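Local coordinates for binding domain (Hc) of Paraclostridial Mosquitocidal Protein 1 (Paraclostridium bifermentans, PDB 6HOX), which forms the receptor-binding part of a botulinum-like neurotoxin that specifically targets Anopheles mosquitoes, and serves host nerve cell targeting, at residues Lys159-Thr170 / Leu181-Asp189; Ile266-Ser277 / Pro305-Glu315. All coordinates share one frame; numbering follows the deposited sequence.

Contact 1 (Lys159-Thr170 / Leu181-Asp189)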
loop_
_atom_site.group_PDB
_atom_site.type_symbol
_atom_site.label_atom_id
_atom_site.label_comp_id
_atom_site.label_asym_id
_atom_site.label_seq_id
_atom_site.Cartn_x
_atom_site.Cartn_y
_atom_site.Cartn_z
ATOM N N LYS A 159 3.126 0.245 -7.893
ATOM C CA LYS A 159 2.562 -1.044 -8.362
ATOM C C LYS A 159 3.357 -2.305 -7.987
ATOM O O LYS A 159 2.742 -3.351 -7.921
ATOM C CB LYS A 159 2.316 -0.983 -9.870
ATOM C CG LYS A 159 0.968 -0.372 -10.206
ATOM C CD LYS A 159 0.617 -0.374 -11.654
ATOM C CE LYS A 159 -0.760 0.215 -11.884
ATOM N NZ LYS A 159 -0.774 1.668 -11.616
ATOM N N TYR A 160 4.670 -2.234 -7.746
ATOM C CA TYR A 160 5.473 -3.449 -7.520
ATOM C C TYR A 160 4.883 -4.248 -6.344
ATOM O O TYR A 160 4.522 -3.673 -5.315
ATOM C CB TYR A 160 6.930 -3.046 -7.283
ATOM C CG TYR A 160 7.902 -4.188 -7.213
ATOM C CD1 TYR A 160 8.468 -4.706 -8.363
ATOM C CD2 TYR A 160 8.244 -4.758 -6.002
ATOM C CE1 TYR A 160 9.368 -5.755 -8.307
ATOM C CE2 TYR A 160 9.147 -5.802 -5.925
ATOM C CZ TYR A 160 9.705 -6.305 -7.086
ATOM O OH TYR A 160 10.582 -7.340 -7.006
ATOM N N ILE A 161 4.802 -5.577 -6.495
ATOM C CA ILE A 161 4.066 -6.442 -5.536
ATOM C C ILE A 161 4.867 -6.645 -4.239
ATOM O O ILE A 161 4.323 -6.447 -3.144
ATOM C CB ILE A 161 3.683 -7.787 -6.190
ATOM C CG1 ILE A 161 2.774 -7.600 -7.404
ATOM C CG2 ILE A 161 3.077 -8.754 -5.174
ATOM C CD1 ILE A 161 1.509 -6.816 -7.141
ATOM N N SER A 162 6.127 -7.088 -4.349
ATOM C CA SER A 162 6.948 -7.379 -3.191
ATOM C C SER A 162 7.577 -6.086 -2.657
ATOM O O SER A 162 8.789 -5.888 -2.751
ATOM C CB SER A 162 7.983 -8.430 -3.513
ATOM O OG SER A 162 7.327 -9.647 -3.826
ATOM N N SER A 163 6.715 -5.235 -2.090
ATOM C CA SER A 163 7.014 -3.865 -1.689
ATOM C C SER A 163 6.632 -3.605 -0.224
ATOM O O SER A 163 6.994 -2.545 0.332
ATOM C CB SER A 163 6.237 -2.932 -2.560
ATOM O OG SER A 163 4.851 -3.146 -2.373
ATOM N N ASN A 164 5.832 -4.515 0.352
ATOM C CA ASN A 164 5.188 -4.378 1.663
ATOM C C ASN A 164 4.096 -3.300 1.671
ATOM O O ASN A 164 3.605 -2.932 2.757
ATOM C CB ASN A 164 6.172 -4.080 2.790
ATOM C CG ASN A 164 5.672 -4.563 4.133
ATOM O OD1 ASN A 164 5.033 -5.607 4.212
ATOM N ND2 ASN A 164 5.951 -3.811 5.189
ATOM N N ILE A 165 3.674 -2.842 0.489
ATOM C CA ILE A 165 2.593 -1.863 0.341
ATOM C C ILE A 165 1.319 -2.605 -0.080
ATOM O O ILE A 165 1.359 -3.474 -0.928
ATOM C CB ILE A 165 2.981 -0.757 -0.662
ATOM C CG1 ILE A 165 4.252 -0.024 -0.241
ATOM C CG2 ILE A 165 1.832 0.225 -0.871
ATOM C CD1 ILE A 165 4.917 0.738 -1.351
ATOM N N TRP A 166 0.180 -2.235 0.513
ATOM C CA TRP A 166 -1.141 -2.803 0.128
ATOM C C TRP A 166 -1.436 -2.533 -1.353
ATOM O O TRP A 166 -1.466 -1.377 -1.769
ATOM C CB TRP A 166 -2.255 -2.229 1.006
ATOM C CG TRP A 166 -2.360 -2.884 2.350
ATOM C CD1 TRP A 166 -1.968 -2.386 3.558
ATOM C CD2 TRP A 166 -2.946 -4.172 2.616
ATOM N NE1 TRP A 166 -2.267 -3.275 4.553
ATOM C CE2 TRP A 166 -2.874 -4.377 4.007
ATOM C CE3 TRP A 166 -3.535 -5.158 1.816
ATOM C CZ2 TRP A 166 -3.347 -5.539 4.612
ATOM C CZ3 TRP A 166 -4.008 -6.309 2.417
ATOM C CH2 TRP A 166 -3.910 -6.496 3.797
ATOM N N ARG A 167 -1.673 -3.606 -2.112
ATOM C CA ARG A 167 -2.026 -3.554 -3.526
ATOM C C ARG A 167 -3.386 -4.229 -3.736
ATOM O O ARG A 167 -3.666 -5.275 -3.146
ATOM C CB ARG A 167 -1.021 -4.321 -4.393
ATOM C CG ARG A 167 0.431 -3.888 -4.256
ATOM C CD ARG A 167 0.676 -2.436 -4.607
ATOM N NE ARG A 167 2.109 -2.204 -4.731
ATOM C CZ ARG A 167 2.738 -1.036 -4.593
ATOM N NH1 ARG A 167 2.075 0.092 -4.361
ATOM N NH2 ARG A 167 4.059 -1.029 -4.696
ATOM N N HIS A 168 -4.204 -3.645 -4.610
ATOM C CA HIS A 168 -5.481 -4.217 -4.942
ATOM C C HIS A 168 -5.341 -4.874 -6.300
ATOM O O HIS A 168 -4.927 -4.212 -7.256
ATOM C CB HIS A 168 -6.614 -3.189 -4.959
ATOM C CG HIS A 168 -7.938 -3.850 -5.136
ATOM N ND1 HIS A 168 -8.550 -3.948 -6.360
ATOM C CD2 HIS A 168 -8.729 -4.512 -4.266
ATOM C CE1 HIS A 168 -9.677 -4.625 -6.235
ATOM N NE2 HIS A 168 -9.795 -5.008 -4.970
ATOM N N ILE A 169 -5.679 -6.162 -6.355
ATOM C CA ILE A 169 -5.542 -6.952 -7.586
ATOM C C ILE A 169 -6.939 -7.307 -8.070
ATOM O O ILE A 169 -7.780 -7.722 -7.248
ATOM C CB ILE A 169 -4.716 -8.226 -7.344
ATOM C CG1 ILE A 169 -3.407 -7.924 -6.612
ATOM C CG2 ILE A 169 -4.474 -8.963 -8.657
ATOM C CD1 ILE A 169 -2.501 -6.977 -7.363
ATOM N N THR A 170 -7.165 -7.144 -9.380
ATOM C CA THR A 170 -8.380 -7.585 -10.016
ATOM C C THR A 170 -8.002 -8.420 -11.246
ATOM O O THR A 170 -7.158 -8.017 -12.030
ATOM C CB THR A 170 -9.313 -6.424 -10.409
ATOM O OG1 THR A 170 -9.528 -5.518 -9.324
ATOM C CG2 THR A 170 -10.667 -6.908 -10.900
ATOM N N LEU A 181 -5.781 -8.465 -16.137
ATOM C CA LEU A 181 -5.264 -8.237 -14.793
ATOM C C LEU A 181 -5.046 -6.741 -14.543
ATOM O O LEU A 181 -4.490 -6.030 -15.384
ATOM C CB LEU A 181 -3.962 -9.006 -14.576
ATOM C CG LEU A 181 -3.496 -9.019 -13.112
ATOM C CD1 LEU A 181 -2.894 -10.357 -12.724
ATOM C CD2 LEU A 181 -2.494 -7.913 -12.837
ATOM N N TYR A 182 -5.452 -6.310 -13.341
ATOM C CA TYR A 182 -5.421 -4.928 -12.887
ATOM C C TYR A 182 -4.662 -4.859 -11.551
ATOM O O TYR A 182 -4.799 -5.760 -10.731
ATOM C CB TYR A 182 -6.841 -4.398 -12.647
ATOM C CG TYR A 182 -7.773 -4.371 -13.832
ATOM C CD1 TYR A 182 -8.466 -5.504 -14.219
ATOM C CD2 TYR A 182 -8.018 -3.198 -14.535
ATOM C CE1 TYR A 182 -9.326 -5.491 -15.306
ATOM C CE2 TYR A 182 -8.885 -3.167 -15.622
ATOM C CZ TYR A 182 -9.535 -4.319 -16.022
ATOM O OH TYR A 182 -10.397 -4.323 -17.089
ATOM N N ILE A 183 -3.861 -3.799 -11.350
ATOM C CA ILE A 183 -3.344 -3.411 -10.029
ATOM C C ILE A 183 -3.850 -1.991 -9.744
ATOM O O ILE A 183 -3.717 -1.113 -10.611
ATOM C CB ILE A 183 -1.802 -3.503 -9.941
ATOM C CG1 ILE A 183 -1.306 -4.915 -10.244
ATOM C CG2 ILE A 183 -1.323 -3.046 -8.571
ATOM C CD1 ILE A 183 0.184 -5.060 -10.414
ATOM N N ASN A 184 -4.460 -1.804 -8.561
ATOM C CA ASN A 184 -4.999 -0.541 -8.086
ATOM C C ASN A 184 -5.915 0.058 -9.161
ATOM O O ASN A 184 -5.862 1.249 -9.456
ATOM C CB ASN A 184 -3.875 0.408 -7.644
ATOM C CG ASN A 184 -3.065 -0.134 -6.476
ATOM O OD1 ASN A 184 -3.530 -1.001 -5.730
ATOM N ND2 ASN A 184 -1.840 0.348 -6.316
ATOM N N GLY A 185 -6.762 -0.790 -9.755
ATOM C CA GLY A 185 -7.774 -0.335 -10.683
ATOM C C GLY A 185 -7.235 -0.023 -12.073
ATOM O O GLY A 185 -8.006 0.392 -12.926
ATOM N N ASP A 186 -5.921 -0.173 -12.292
ATOM C CA ASP A 186 -5.285 0.037 -13.599
ATOM C C ASP A 186 -4.978 -1.305 -14.292
ATOM O O ASP A 186 -4.301 -2.170 -13.751
ATOM C CB ASP A 186 -3.972 0.809 -13.463
ATOM C CG ASP A 186 -4.115 2.235 -12.965
ATOM O OD1 ASP A 186 -5.162 2.854 -13.239
ATOM O OD2 ASP A 186 -3.167 2.716 -12.315
ATOM N N LYS A 187 -5.427 -1.437 -15.538
ATOM C CA LYS A 187 -5.146 -2.592 -16.366
ATOM C C LYS A 187 -3.645 -2.683 -16.658
ATOM O O LYS A 187 -3.023 -1.705 -17.070
ATOM C CB LYS A 187 -5.931 -2.465 -17.667
ATOM C CG LYS A 187 -5.841 -3.675 -18.578
ATOM C CD LYS A 187 -6.881 -3.640 -19.660
ATOM C CE LYS A 187 -6.772 -2.419 -20.539
ATOM N NZ LYS A 187 -7.583 -2.585 -21.766
ATOM N N ILE A 188 -3.082 -3.865 -16.410
ATOM C CA ILE A 188 -1.655 -4.154 -16.481
ATOM C C ILE A 188 -1.365 -5.012 -17.714
ATOM O O ILE A 188 -0.371 -4.826 -18.390
ATOM C CB ILE A 188 -1.209 -4.910 -15.208
ATOM C CG1 ILE A 188 -1.455 -4.095 -13.945
ATOM C CG2 ILE A 188 0.241 -5.360 -15.296
ATOM C CD1 ILE A 188 -0.867 -2.709 -13.994
ATOM N N ASP A 189 -2.180 -6.045 -17.901
ATOM C CA ASP A 189 -1.939 -7.047 -18.933
ATOM C C ASP A 189 -3.256 -7.744 -19.282
ATOM O O ASP A 189 -4.242 -7.676 -18.514
ATOM C CB ASP A 189 -0.881 -8.053 -18.472
ATOM C CG ASP A 189 -0.094 -8.691 -19.599
ATOM O OD1 ASP A 189 -0.434 -8.453 -20.763
ATOM O OD2 ASP A 189 0.844 -9.431 -19.292
HETATM O O HOH W 1 -1.354 2.179 -8.751
HETATM O O HOH W 2 -0.556 0.461 -3.742
HETATM O O HOH W 3 -7.419 -3.554 -8.887
#

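Contact 2 (Ile266-Ser277 / Pro305-Glu315)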
loop_
_atom_site.group_PDB
_atom_site.type_symbol
_atom_site.label_atom_id
_atom_site.label_comp_id
_atom_site.label_asym_id
_atom_site.label_seq_id
_atom_site.Cartn_x
_atom_site.Cartn_y
_atom_site.Cartn_z
ATOM N N ILE A 266 8.696 11.340 5.437
ATOM C CA ILE A 266 9.444 11.248 4.189
ATOM C C ILE A 266 8.797 12.123 3.112
ATOM O O ILE A 266 7.577 12.169 2.954
ATOM C CB ILE A 266 9.511 9.779 3.733
ATOM C CG1 ILE A 266 10.329 8.940 4.716
ATOM C CG2 ILE A 266 10.026 9.682 2.307
ATOM C CD1 ILE A 266 10.195 7.448 4.519
ATOM N N ASN A 267 9.653 12.776 2.328
ATOM C CA ASN A 267 9.237 13.545 1.185
ATOM C C ASN A 267 9.283 12.644 -0.043
ATOM O O ASN A 267 10.256 11.931 -0.241
ATOM C CB ASN A 267 10.121 14.765 0.947
ATOM C CG ASN A 267 9.540 15.670 -0.115
ATOM O OD1 ASN A 267 9.758 15.462 -1.304
ATOM N ND2 ASN A 267 8.781 16.667 0.303
ATOM N N GLN A 268 8.228 12.708 -0.863
ATOM C CA GLN A 268 8.081 11.789 -1.979
ATOM C C GLN A 268 9.265 11.925 -2.945
ATOM O O GLN A 268 9.638 10.958 -3.581
ATOM C CB GLN A 268 6.748 11.994 -2.690
ATOM C CG GLN A 268 6.531 11.033 -3.851
ATOM C CD GLN A 268 5.176 11.247 -4.462
ATOM O OE1 GLN A 268 4.915 12.279 -5.077
ATOM N NE2 GLN A 268 4.271 10.315 -4.206
ATOM N N ALA A 269 9.867 13.114 -3.033
ATOM C CA ALA A 269 10.916 13.368 -4.007
ATOM C C ALA A 269 12.222 12.664 -3.613
ATOM O O ALA A 269 13.026 12.427 -4.472
ATOM C CB ALA A 269 11.114 14.861 -4.200
ATOM N N ILE A 270 12.414 12.320 -2.331
ATOM C CA ILE A 270 13.632 11.651 -1.852
ATOM C C ILE A 270 13.232 10.592 -0.838
ATOM O O ILE A 270 13.293 10.829 0.365
ATOM C CB ILE A 270 14.627 12.643 -1.212
ATOM C CG1 ILE A 270 14.929 13.820 -2.135
ATOM C CG2 ILE A 270 15.910 11.954 -0.782
ATOM C CD1 ILE A 270 14.028 14.997 -1.879
ATOM N N LEU A 271 12.848 9.418 -1.339
ATOM C CA LEU A 271 12.269 8.377 -0.496
ATOM C C LEU A 271 13.267 7.899 0.564
ATOM O O LEU A 271 12.883 7.669 1.701
ATOM C CB LEU A 271 11.820 7.222 -1.390
ATOM C CG LEU A 271 10.618 7.544 -2.272
ATOM C CD1 LEU A 271 10.403 6.437 -3.292
ATOM C CD2 LEU A 271 9.378 7.758 -1.421
ATOM N N GLY A 272 14.545 7.797 0.180
ATOM C CA GLY A 272 15.619 7.331 1.056
ATOM C C GLY A 272 16.304 8.446 1.840
ATOM O O GLY A 272 17.297 8.196 2.552
ATOM N N GLY A 273 15.777 9.671 1.754
ATOM C CA GLY A 273 16.341 10.829 2.481
ATOM C C GLY A 273 15.790 10.912 3.902
ATOM O O GLY A 273 14.595 11.089 4.090
ATOM N N PRO A 274 16.620 10.762 4.958
ATOM C CA PRO A 274 16.118 10.812 6.333
ATOM C C PRO A 274 15.826 12.246 6.808
ATOM O O PRO A 274 16.617 13.142 6.548
ATOM C CB PRO A 274 17.286 10.205 7.129
ATOM C CG PRO A 274 18.518 10.613 6.348
ATOM C CD PRO A 274 18.078 10.551 4.894
ATOM N N LEU A 275 14.696 12.448 7.495
ATOM C CA LEU A 275 14.385 13.738 8.108
ATOM C C LEU A 275 15.314 13.903 9.318
ATOM O O LEU A 275 15.317 13.083 10.248
ATOM C CB LEU A 275 12.905 13.787 8.498
ATOM C CG LEU A 275 12.438 14.999 9.303
ATOM C CD1 LEU A 275 12.374 16.256 8.453
ATOM C CD2 LEU A 275 11.080 14.733 9.915
ATOM N N ARG A 276 16.131 14.959 9.260
ATOM C CA ARG A 276 17.087 15.304 10.322
ATOM C C ARG A 276 16.807 16.746 10.783
ATOM O O ARG A 276 15.938 17.432 10.225
ATOM C CB ARG A 276 18.520 15.093 9.818
ATOM C CG ARG A 276 18.831 13.657 9.413
ATOM C CD ARG A 276 20.229 13.474 8.841
ATOM N NE ARG A 276 21.254 13.782 9.831
ATOM C CZ ARG A 276 22.559 13.596 9.658
ATOM N NH1 ARG A 276 23.003 13.136 8.499
ATOM N NH2 ARG A 276 23.405 13.863 10.642
ATOM N N SER A 277 17.525 17.177 11.827
ATOM C CA SER A 277 17.460 18.559 12.307
ATOM C C SER A 277 18.852 19.039 12.729
ATOM O O SER A 277 19.726 18.255 13.080
ATOM C CB SER A 277 16.481 18.716 13.431
ATOM O OG SER A 277 16.911 18.006 14.575
ATOM N N PRO A 305 15.584 2.115 -0.892
ATOM C CA PRO A 305 15.745 3.244 0.020
ATOM C C PRO A 305 15.579 2.774 1.461
ATOM O O PRO A 305 14.727 1.922 1.748
ATOM C CB PRO A 305 14.601 4.191 -0.354
ATOM C CG PRO A 305 13.524 3.233 -0.831
ATOM C CD PRO A 305 14.286 2.155 -1.582
ATOM N N TYR A 306 16.390 3.336 2.348
ATOM C CA TYR A 306 16.171 3.200 3.764
ATOM C C TYR A 306 14.926 4.009 4.148
ATOM O O TYR A 306 14.763 5.134 3.683
ATOM C CB TYR A 306 17.376 3.714 4.562
ATOM C CG TYR A 306 18.534 2.759 4.648
ATOM C CD1 TYR A 306 18.575 1.782 5.622
ATOM C CD2 TYR A 306 19.598 2.845 3.758
ATOM C CE1 TYR A 306 19.634 0.893 5.699
ATOM C CE2 TYR A 306 20.672 1.977 3.830
ATOM C CZ TYR A 306 20.688 0.995 4.804
ATOM O OH TYR A 306 21.727 0.112 4.870
ATOM N N LEU A 307 14.084 3.442 5.019
ATOM C CA LEU A 307 12.927 4.153 5.579
ATOM C C LEU A 307 13.106 4.405 7.077
ATOM O O LEU A 307 12.544 5.368 7.592
ATOM C CB LEU A 307 11.646 3.334 5.373
ATOM C CG LEU A 307 11.313 2.935 3.937
ATOM C CD1 LEU A 307 10.024 2.148 3.907
ATOM C CD2 LEU A 307 11.220 4.140 3.030
ATOM N N TYR A 308 13.806 3.502 7.779
ATOM C CA TYR A 308 13.900 3.550 9.248
ATOM C C TYR A 308 15.213 4.231 9.701
ATOM O O TYR A 308 15.243 4.868 10.763
ATOM C CB TYR A 308 13.821 2.149 9.863
ATOM C CG TYR A 308 12.713 1.211 9.418
ATOM C CD1 TYR A 308 11.479 1.653 8.958
ATOM C CD2 TYR A 308 12.897 -0.160 9.521
ATOM C CE1 TYR A 308 10.484 0.757 8.569
ATOM C CE2 TYR A 308 11.912 -1.063 9.156
ATOM C CZ TYR A 308 10.691 -0.608 8.692
ATOM O OH TYR A 308 9.740 -1.522 8.343
ATOM N N HIS A 309 16.299 4.042 8.934
ATOM C CA HIS A 309 17.655 4.610 9.191
ATOM C C HIS A 309 18.125 4.291 10.617
ATOM O O HIS A 309 18.577 5.176 11.346
ATOM C CB HIS A 309 17.682 6.121 8.933
ATOM C CG HIS A 309 17.152 6.513 7.593
ATOM N ND1 HIS A 309 17.913 6.445 6.453
ATOM C CD2 HIS A 309 15.921 6.927 7.208
ATOM C CE1 HIS A 309 17.192 6.840 5.426
ATOM N NE2 HIS A 309 15.958 7.132 5.862
ATOM N N LYS A 310 18.018 3.019 11.009
ATOM C CA LYS A 310 18.388 2.598 12.359
ATOM C C LYS A 310 19.885 2.849 12.571
ATOM O O LYS A 310 20.685 2.723 11.654
ATOM C CB LYS A 310 17.973 1.143 12.580
ATOM C CG LYS A 310 16.467 0.934 12.510
ATOM C CD LYS A 310 15.968 -0.301 13.218
ATOM C CE LYS A 310 14.667 -0.066 13.957
ATOM N NZ LYS A 310 14.204 -1.304 14.630
ATOM N N GLY A 311 20.234 3.266 13.788
ATOM C CA GLY A 311 21.580 3.707 14.120
ATOM C C GLY A 311 21.920 5.079 13.548
ATOM O O GLY A 311 23.066 5.309 13.175
ATOM N N SER A 312 20.936 5.991 13.493
ATOM C CA SER A 312 21.137 7.366 13.022
ATOM C C SER A 312 20.285 8.362 13.823
ATOM O O SER A 312 19.395 7.980 14.616
ATOM C CB SER A 312 20.811 7.490 11.573
ATOM O OG SER A 312 19.453 7.892 11.425
ATOM N N ASP A 313 20.517 9.652 13.533
ATOM C CA ASP A 313 19.874 10.774 14.236
ATOM C C ASP A 313 18.524 11.122 13.589
ATOM O O ASP A 313 17.987 12.210 13.877
ATOM C CB ASP A 313 20.786 12.011 14.289
ATOM C CG ASP A 313 20.995 12.723 12.959
ATOM O OD1 ASP A 313 20.523 12.212 11.940
ATOM O OD2 ASP A 313 21.641 13.795 12.954
ATOM N N VAL A 314 17.987 10.224 12.736
ATOM C CA VAL A 314 16.712 10.440 12.064
ATOM C C VAL A 314 15.676 10.918 13.085
ATOM O O VAL A 314 15.596 10.404 14.165
ATOM C CB VAL A 314 16.200 9.188 11.325
ATOM C CG1 VAL A 314 15.822 8.074 12.283
ATOM C CG2 VAL A 314 15.028 9.535 10.409
ATOM N N GLU A 315 14.870 11.901 12.688
ATOM C CA GLU A 315 13.826 12.451 13.534
ATOM C C GLU A 315 12.563 11.604 13.409
ATOM O O GLU A 315 11.983 11.517 12.326
ATOM C CB GLU A 315 13.490 13.884 13.123
ATOM C CG GLU A 315 14.667 14.837 13.239
ATOM C CD GLU A 315 15.162 15.103 14.649
ATOM O OE1 GLU A 315 14.451 14.764 15.614
ATOM O OE2 GLU A 315 16.254 15.668 14.772
HETATM O O HOH W 4 13.625 8.254 4.083
HETATM O O HOH W 5 18.558 15.021 13.321
HETATM O O HOH W 6 21.021 15.973 15.266
#

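Contact 1 (Lys159-Thr170 / Leu181-Asp189)
Ile-183 packs against Ile-169 and Ile-161 on the tight side of this contact. Its CG1 branch lies alongside Ile-169, pointing the same way, with Ile-169 CD1 3.7 Å from Ile-183 CG1; its CD1 then meets CD1 of Ile-161. Leu-132 of strand 131-137 touches both Ile-161 and Ile-169, and Phe-93 of strand 89-96 also packs on Ile-169. The other sheet face carries Thr-170 and Tyr-182, whose CB atoms touch at 3.9 Å while Val-236 of helix 233-241 covers both. Between these faces runs the backbone pairing of antiparallel strands 167-174 and 178-183, a hairpin in the concanavalin-like N-terminal half of the receptor-binding domain; Thr-170 and Tyr-182 form its hydrogen-bonded pair. Where strand 178-183 turns into 186-192, through a type I' turn from Ile-183 to Asp-186, Asn-184 extends the pairing with its side chain. Its OD1 takes the backbone N-H of His-168 at 2.9 Å, almost straight at 173°, while its own N bonds to His-168 O; chi1 of -62° leaves the amide beside its backbone N, able to reach the same residue. The amide ND2 gives its protons to two bound waters, one shared with Lys-159 NZ, the other with Arg-167 NH1 and Trp-166 O. Arg-167 is held by its own segment: NE and NH2 both grip Tyr-160 O side-on in the guanidinium plane, and NH2 also reaches Phe-156 O. At the partly exposed, solvent-facing end, Lys-159 lies extended past Ile-183 and bends only at its last torsion (chi4 69°), bringing NZ to the anti lone pair of Asp-186 OD2 in a 2.7 Å salt bridge. Its CD and CE pass CD1 of Ile-188, whose side chain points the opposite way.

Contact 2 (Ile266-Ser277 / Pro305-Glu315)
The imidazole of His-309 carries CB of Pro-274 over the centre of one face, a CH-pi contact 3.5 Å from the ring centroid and 9° off its normal. Gly-272 O lies at the ring edge near CE1, a water sits in the ring plane by NE2, and ND1 is hydrogen-bonded to Arg-294. The guanidinium of Arg-276 and carboxylate of Asp-313 are turned 69° apart: NE comes 2.7 Å from OD1 in a salt bridge, and NH2 meets OD2 from above the carboxylate plane. A bend at chi3 (63°) swings the arginine end toward the acid. These groups fasten the loop joining strands 302-305 and 316-320 to the start of strand 275-280 and the turn before it, within the trefoil-like C-terminal half of the receptor-binding domain. Glu-315 N donates to Leu-275 O at 2.7 Å, nearly straight, and Val-314 CG2 packs on Pro-274 CB. Beyond that bond, Ser-277 OG and Glu-315 OE2 are modelled only 2.4 Å apart, too short to be taken at face value; Tyr-342 OH bonds to the serine. Toward the other end, the side chains of Leu-307 and Ile-266 cross at about a right angle, meeting through CD2 and CD1, with Val-438 touching both.

How the contacts relate
The centre of contact 1 lies about 9 Å from the centre of the chain, that of contact 2 about 19 Å, yet most touching residues are buried in both. They follow in series, one in each half of the receptor-binding domain; their centres are 26 Å apart and their nearest atoms about 5 Å apart without touching. They hold different elements: contact 1 pairs neighbouring strands of a hairpin, with paired backbone bonds and isoleucine packing, plus the loop before it, whereas contact 2 ties an irregular loop to a chain section with one direct backbone bond and relies more on side chains. Each has a salt bridge toward its more exposed margin, from lysine and arginine respectively.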